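Local coordinates for protein dachshund homolog 1 (Homo sapiens, PDB 1L8R) that regulates transcription of developmental genes during organogenesis, acting as a DNA-binding repressor or activator together with SIX and EYA partners, at residues D11-K16 and D90-Y95; L27-Q32 and N81-I86. All blocks are in the same frame, centred on the assembly; numbering follows the deposited sequence.

Both contacts belong to the DACHbox-N domain, whose DNA-binding motif resembles that of the forkhead/winged-helix proteins. Contact 2 lies close to the centre of the chain, joining the neighbouring sheet strands 25-29 and 84-87 by backbone hydrogen bonds and buried aliphatic packing. Contact 1, about 12 Å away between centres, is only partly buried: the hairpin between strands 8-12 and 15-22 meets helix 88-99 through side chains, with charge and stacking on the outside and leucine against phenylalanine within. The two are joined along the chain, since strand 84-87 runs straight into helix 88-99, and in space, where Phe91 of contact 1 packs on Leu30 and Ile86 of contact 2.

Contact 1 of 2, residues D11-K16 and D90-Y95; sequences DLRGAK and DFETLY
Arg13 reaches from the tip of a beta hairpin to lay its guanidinium over one face of the Tyr95 ring. The planes are only 25° apart and Arg13 CZ is 3.8 Å from the ring centroid, a stacked cation-pi pair displaced toward the ring's rim. The nearest atoms are Arg13 NH2 and Tyr95 CZ, 3.3 Å apart. At the edge of the same guanidinium, Arg13 NH1 makes a salt bridge to Glu92 OE1 at 3.0 Å; its hydrogen bond is weak, with an N-H...O angle of 133°. The other carboxylate oxygen, Glu92 OE2, rests 3.5 Å from Arg13 CG, alongside the aliphatic stem. A bend at chi3 (66°) turns the end of the arginine so that it can use ring and carboxylate together.

Beneath this polar layer Leu12 CD2 packs 4.0 Å from Phe91 CD2, the two side chains crossing nearly at right angles, and Ala33 of helix 30-37 touches both. Phe91 and Tyr95, four apart, follow each other along one side of helix 88-99, with Glu92 at its flank: a buried aromatic for Leu12, then a carboxylate and a phenol ring for the cation at the more open end.

The hairpin's type I' turn, Leu12 to Ala15, places Arg13 and Gly14 in left-handed backbone conformations, the second comfortable for glycine. Leu12 N donates to Ala15 O at 2.7 Å, and Asp11 OD2 accepts from Gly14 N at 3.2 Å in an Asx motif, holding the turn that presents Arg13. Farther out, Arg88 bonds to Asp11 O, while Leu38 and Leu41 pack on Tyr95.

Arg13 thus lays its methylenes and NH1 along Glu92 and its flat cation on Tyr95. Since that hydrogen bond is bent and Arg13 is exposed, these attractions are probably modest, and the buried leucine-phenylalanine packing is probably the securer join.

Contact 2 of 2, residues L27-Q32 and N81-I86; sequences LICLPQ and NRCKLI
Ile28 O takes one hydrogen bond, from Ile86 N at 3.1 Å, lying in the carbonyl plane, and a weaker CA-H...O contact from Leu85, whose CA is 3.2 Å away. These are antiparallel sheet contacts of the winged-helix-like domain, where strand 25-29 pairs with strand 84-87. Ile28 and Ile86 form the hydrogen-bonded pair; Cys29 and Leu85 form the next, non-hydrogen-bonded one.

The pairing carries on into helix 30-37, whose first amide, Leu30 N, donates to Lys84 O at 3.1 Å. Cys29 is the N-cap, its SG weakly accepting from Gln32 N, and Pro31 fits the first turn, where a missing amide hydrogen costs no helical bond.

Beta-branched Ile28 and Ile86 suit extended strands and point to one face. From the helix start, Leu30 sends CD1 to within 3.8 Å of Ile86 CD1. Leu85 lies on the other face, where its CB meets Leu27 CB at 3.8 Å. The small thiol of Cys83, trans to its own amide nitrogen (chi1 -167°), rests against both Pro31 and Cys29: its SG lies 3.6 Å from Pro31 CD and 3.8 Å from Cys29 SG, far too long for a disulfide.

Contact 1 of 2, residues D11-K16 and D90-Y95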
loop_
_atom_site.group_PDB
_atom_site.type_symbol
_atom_site.label_atom_id
_atom_site.label_comp_id
_atom_site.label_asym_id
_atom_site.label_seq_id
_atom_site.Cartn_x
_atom_site.Cartn_y
_atom_site.Cartn_z
ATOM N N ASP A 11 9.221 -4.305 -7.223
ATOM C CA ASP A 11 9.823 -2.991 -7.361
ATOM C C ASP A 11 8.784 -1.893 -7.500
ATOM O O ASP A 11 7.786 -2.044 -8.205
ATOM C CB ASP A 11 10.759 -2.950 -8.573
ATOM C CG ASP A 11 11.610 -1.686 -8.612
ATOM O OD1 ASP A 11 12.594 -1.606 -7.843
ATOM O OD2 ASP A 11 11.289 -0.767 -9.399
ATOM N N LEU A 12 9.022 -0.792 -6.801
ATOM C CA LEU A 12 8.150 0.366 -6.862
ATOM C C LEU A 12 9.050 1.583 -6.860
ATOM O O LEU A 12 9.674 1.903 -5.847
ATOM C CB LEU A 12 7.202 0.424 -5.661
ATOM C CG LEU A 12 6.249 1.627 -5.693
ATOM C CD1 LEU A 12 5.464 1.616 -7.000
ATOM C CD2 LEU A 12 5.298 1.581 -4.505
ATOM N N ARG A 13 9.132 2.249 -8.007
ATOM C CA ARG A 13 9.957 3.440 -8.131
ATOM C C ARG A 13 11.380 3.194 -7.618
ATOM O O ARG A 13 11.944 4.017 -6.904
ATOM C CB ARG A 13 9.311 4.597 -7.360
ATOM C CG ARG A 13 7.865 4.883 -7.751
ATOM C CD ARG A 13 7.267 6.005 -6.899
ATOM N NE ARG A 13 7.914 7.295 -7.132
ATOM C CZ ARG A 13 7.649 8.100 -8.158
ATOM N NH1 ARG A 13 6.740 7.760 -9.062
ATOM N NH2 ARG A 13 8.298 9.249 -8.283
ATOM N N GLY A 14 11.946 2.043 -7.969
ATOM C CA GLY A 14 13.305 1.730 -7.557
ATOM C C GLY A 14 13.475 1.128 -6.177
ATOM O O GLY A 14 14.589 0.795 -5.772
ATOM N N ALA A 15 12.379 0.984 -5.442
ATOM C CA ALA A 15 12.451 0.412 -4.109
ATOM C C ALA A 15 11.720 -0.921 -4.070
ATOM O O ALA A 15 10.971 -1.260 -4.988
ATOM C CB ALA A 15 11.846 1.370 -3.093
ATOM N N LYS A 16 11.964 -1.679 -3.009
ATOM C CA LYS A 16 11.319 -2.970 -2.823
ATOM C C LYS A 16 10.170 -2.786 -1.838
ATOM O O LYS A 16 10.343 -2.181 -0.780
ATOM C CB LYS A 16 12.322 -3.985 -2.269
ATOM C CG LYS A 16 13.264 -4.562 -3.315
ATOM C CD LYS A 16 12.551 -5.592 -4.177
ATOM C CE LYS A 16 13.436 -6.100 -5.307
ATOM N NZ LYS A 16 13.700 -5.043 -6.322
ATOM N N ASP A 90 -2.494 2.542 -9.315
ATOM C CA ASP A 90 -3.287 3.416 -8.462
ATOM C C ASP A 90 -2.387 4.210 -7.525
ATOM O O ASP A 90 -2.695 5.355 -7.170
ATOM C CB ASP A 90 -4.317 2.608 -7.661
ATOM C CG ASP A 90 -5.547 2.247 -8.486
ATOM O OD1 ASP A 90 -5.742 2.844 -9.566
ATOM O OD2 ASP A 90 -6.332 1.378 -8.053
ATOM N N PHE A 91 -1.268 3.622 -7.119
ATOM C CA PHE A 91 -0.379 4.358 -6.244
ATOM C C PHE A 91 0.217 5.516 -7.040
ATOM O O PHE A 91 0.344 6.620 -6.529
ATOM C CB PHE A 91 0.761 3.495 -5.719
ATOM C CG PHE A 91 1.677 4.239 -4.795
ATOM C CD1 PHE A 91 1.277 4.546 -3.500
ATOM C CD2 PHE A 91 2.909 4.703 -5.240
ATOM C CE1 PHE A 91 2.080 5.310 -2.659
ATOM C CE2 PHE A 91 3.720 5.468 -4.411
ATOM C CZ PHE A 91 3.308 5.772 -3.117
ATOM N N GLU A 92 0.580 5.257 -8.293
ATOM C CA GLU A 92 1.164 6.312 -9.114
ATOM C C GLU A 92 0.148 7.431 -9.324
ATOM O O GLU A 92 0.503 8.606 -9.306
ATOM C CB GLU A 92 1.645 5.760 -10.463
ATOM C CG GLU A 92 2.747 4.698 -10.364
ATOM C CD GLU A 92 3.960 5.131 -9.536
ATOM O OE1 GLU A 92 4.083 6.325 -9.196
ATOM O OE2 GLU A 92 4.806 4.262 -9.229
ATOM N N THR A 93 -1.116 7.065 -9.514
ATOM C CA THR A 93 -2.171 8.056 -9.685
ATOM C C THR A 93 -2.221 8.885 -8.403
ATOM O O THR A 93 -2.327 10.110 -8.444
ATOM C CB THR A 93 -3.544 7.388 -9.911
ATOM O OG1 THR A 93 -3.521 6.647 -11.139
ATOM C CG2 THR A 93 -4.648 8.434 -9.984
ATOM N N LEU A 94 -2.149 8.205 -7.263
ATOM C CA LEU A 94 -2.156 8.886 -5.975
ATOM C C LEU A 94 -0.916 9.769 -5.864
ATOM O O LEU A 94 -0.999 10.934 -5.479
ATOM C CB LEU A 94 -2.157 7.867 -4.833
ATOM C CG LEU A 94 -1.838 8.443 -3.454
ATOM C CD1 LEU A 94 -2.980 9.359 -3.012
ATOM C CD2 LEU A 94 -1.628 7.316 -2.461
ATOM N N TYR A 95 0.234 9.207 -6.213
ATOM C CA TYR A 95 1.483 9.944 -6.141
ATOM C C TYR A 95 1.434 11.196 -7.012
ATOM O O TYR A 95 1.831 12.276 -6.577
ATOM C CB TYR A 95 2.652 9.041 -6.552
ATOM C CG TYR A 95 3.997 9.720 -6.442
ATOM C CD1 TYR A 95 4.484 10.512 -7.480
ATOM C CD2 TYR A 95 4.764 9.610 -5.281
ATOM C CE1 TYR A 95 5.699 11.178 -7.364
ATOM C CE2 TYR A 95 5.981 10.271 -5.154
ATOM C CZ TYR A 95 6.441 11.055 -6.203
ATOM O OH TYR A 95 7.638 11.721 -6.086
#

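Contact 2 of 2, residues L27-Q32 and N81-I86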
loop_
_atom_site.group_PDB
_atom_site.type_symbol
_atom_site.label_atom_id
_atom_site.label_comp_id
_atom_site.label_asym_id
_atom_site.label_seq_id
_atom_site.Cartn_x
_atom_site.Cartn_y
_atom_site.Cartn_z
ATOM N N LEU A 27 -1.161 -6.092 -5.832
ATOM C CA LEU A 27 -1.322 -4.922 -4.984
ATOM C C LEU A 27 -0.132 -4.777 -4.059
ATOM O O LEU A 27 0.482 -5.767 -3.668
ATOM C CB LEU A 27 -2.591 -5.062 -4.150
ATOM C CG LEU A 27 -3.863 -5.426 -4.907
ATOM C CD1 LEU A 27 -4.995 -5.595 -3.900
ATOM C CD2 LEU A 27 -4.204 -4.358 -5.936
ATOM N N ILE A 28 0.207 -3.540 -3.715
ATOM C CA ILE A 28 1.316 -3.332 -2.809
ATOM C C ILE A 28 0.845 -2.685 -1.513
ATOM O O ILE A 28 -0.262 -2.121 -1.430
ATOM C CB ILE A 28 2.462 -2.496 -3.462
ATOM C CG1 ILE A 28 1.961 -1.119 -3.897
ATOM C CG2 ILE A 28 3.002 -3.249 -4.683
ATOM C CD1 ILE A 28 1.153 -1.139 -5.158
ATOM N N CYS A 29 1.687 -2.797 -0.496
ATOM C CA CYS A 29 1.398 -2.258 0.825
ATOM C C CYS A 29 1.381 -0.729 0.795
ATOM O O CYS A 29 2.418 -0.091 0.614
ATOM C CB CYS A 29 2.446 -2.770 1.800
ATOM S SG CYS A 29 2.296 -2.102 3.438
ATOM N N LEU A 30 0.200 -0.147 0.963
ATOM C CA LEU A 30 0.047 1.307 0.919
ATOM C C LEU A 30 0.863 2.089 1.951
ATOM O O LEU A 30 1.578 3.031 1.590
ATOM C CB LEU A 30 -1.432 1.685 1.033
ATOM C CG LEU A 30 -1.749 3.188 1.042
ATOM C CD1 LEU A 30 -1.162 3.851 -0.197
ATOM C CD2 LEU A 30 -3.260 3.383 1.099
ATOM N N PRO A 31 0.772 1.726 3.242
ATOM C CA PRO A 31 1.547 2.460 4.251
ATOM C C PRO A 31 3.043 2.428 3.973
ATOM O O PRO A 31 3.749 3.414 4.211
ATOM C CB PRO A 31 1.189 1.749 5.554
ATOM C CG PRO A 31 -0.196 1.268 5.303
ATOM C CD PRO A 31 -0.115 0.738 3.888
ATOM N N GLN A 32 3.528 1.295 3.471
ATOM C CA GLN A 32 4.947 1.154 3.164
ATOM C C GLN A 32 5.334 2.079 2.019
ATOM O O GLN A 32 6.345 2.781 2.104
ATOM C CB GLN A 32 5.280 -0.296 2.800
ATOM C CG GLN A 32 6.741 -0.530 2.435
ATOM C CD GLN A 32 7.046 -1.999 2.204
ATOM O OE1 GLN A 32 6.247 -2.718 1.608
ATOM N NE2 GLN A 32 8.211 -2.445 2.661
ATOM N N ASN A 81 -2.393 -2.860 13.381
ATOM C CA ASN A 81 -3.291 -4.001 13.287
ATOM C C ASN A 81 -4.186 -3.970 12.060
ATOM O O ASN A 81 -4.961 -4.897 11.835
ATOM C CB ASN A 81 -4.152 -4.096 14.547
ATOM C CG ASN A 81 -3.336 -4.415 15.775
ATOM O OD1 ASN A 81 -2.632 -5.426 15.815
ATOM N ND2 ASN A 81 -3.417 -3.557 16.787
ATOM N N ARG A 82 -4.080 -2.901 11.275
ATOM C CA ARG A 82 -4.874 -2.751 10.053
ATOM C C ARG A 82 -3.969 -2.266 8.923
ATOM O O ARG A 82 -3.030 -1.504 9.158
ATOM C CB ARG A 82 -5.994 -1.722 10.242
ATOM C CG ARG A 82 -6.896 -1.944 11.440
ATOM C CD ARG A 82 -7.996 -0.887 11.475
ATOM N NE ARG A 82 -7.466 0.476 11.425
ATOM C CZ ARG A 82 -6.725 1.036 12.379
ATOM N NH1 ARG A 82 -6.417 0.356 13.476
ATOM N NH2 ARG A 82 -6.285 2.280 12.234
ATOM N N CYS A 83 -4.251 -2.702 7.697
ATOM C CA CYS A 83 -3.446 -2.278 6.557
ATOM C C CYS A 83 -4.225 -2.367 5.262
ATOM O O CYS A 83 -5.063 -3.246 5.092
ATOM C CB CYS A 83 -2.187 -3.136 6.431
ATOM S SG CYS A 83 -0.979 -2.437 5.278
ATOM N N LYS A 84 -3.940 -1.447 4.345
ATOM C CA LYS A 84 -4.602 -1.430 3.051
ATOM C C LYS A 84 -3.612 -1.618 1.915
ATOM O O LYS A 84 -2.422 -1.323 2.053
ATOM C CB LYS A 84 -5.392 -0.135 2.881
ATOM C CG LYS A 84 -6.652 -0.125 3.739
ATOM C CD LYS A 84 -7.346 1.214 3.733
ATOM C CE LYS A 84 -8.618 1.158 4.562
ATOM N NZ LYS A 84 -9.224 2.514 4.737
ATOM N N LEU A 85 -4.125 -2.128 0.797
ATOM C CA LEU A 85 -3.324 -2.412 -0.383
ATOM C C LEU A 85 -3.919 -1.748 -1.622
ATOM O O LEU A 85 -5.135 -1.679 -1.770
ATOM C CB LEU A 85 -3.306 -3.925 -0.636
ATOM C CG LEU A 85 -2.912 -4.903 0.476
ATOM C CD1 LEU A 85 -3.110 -6.334 -0.023
ATOM C CD2 LEU A 85 -1.460 -4.674 0.896
ATOM N N ILE A 86 -3.069 -1.252 -2.516
ATOM C CA ILE A 86 -3.572 -0.687 -3.766
ATOM C C ILE A 86 -2.609 -1.053 -4.889
ATOM O O ILE A 86 -1.452 -1.363 -4.634
ATOM C CB ILE A 86 -3.774 0.860 -3.723
ATOM C CG1 ILE A 86 -2.465 1.580 -3.419
ATOM C CG2 ILE A 86 -4.883 1.208 -2.726
ATOM C CD1 ILE A 86 -2.563 3.092 -3.661
#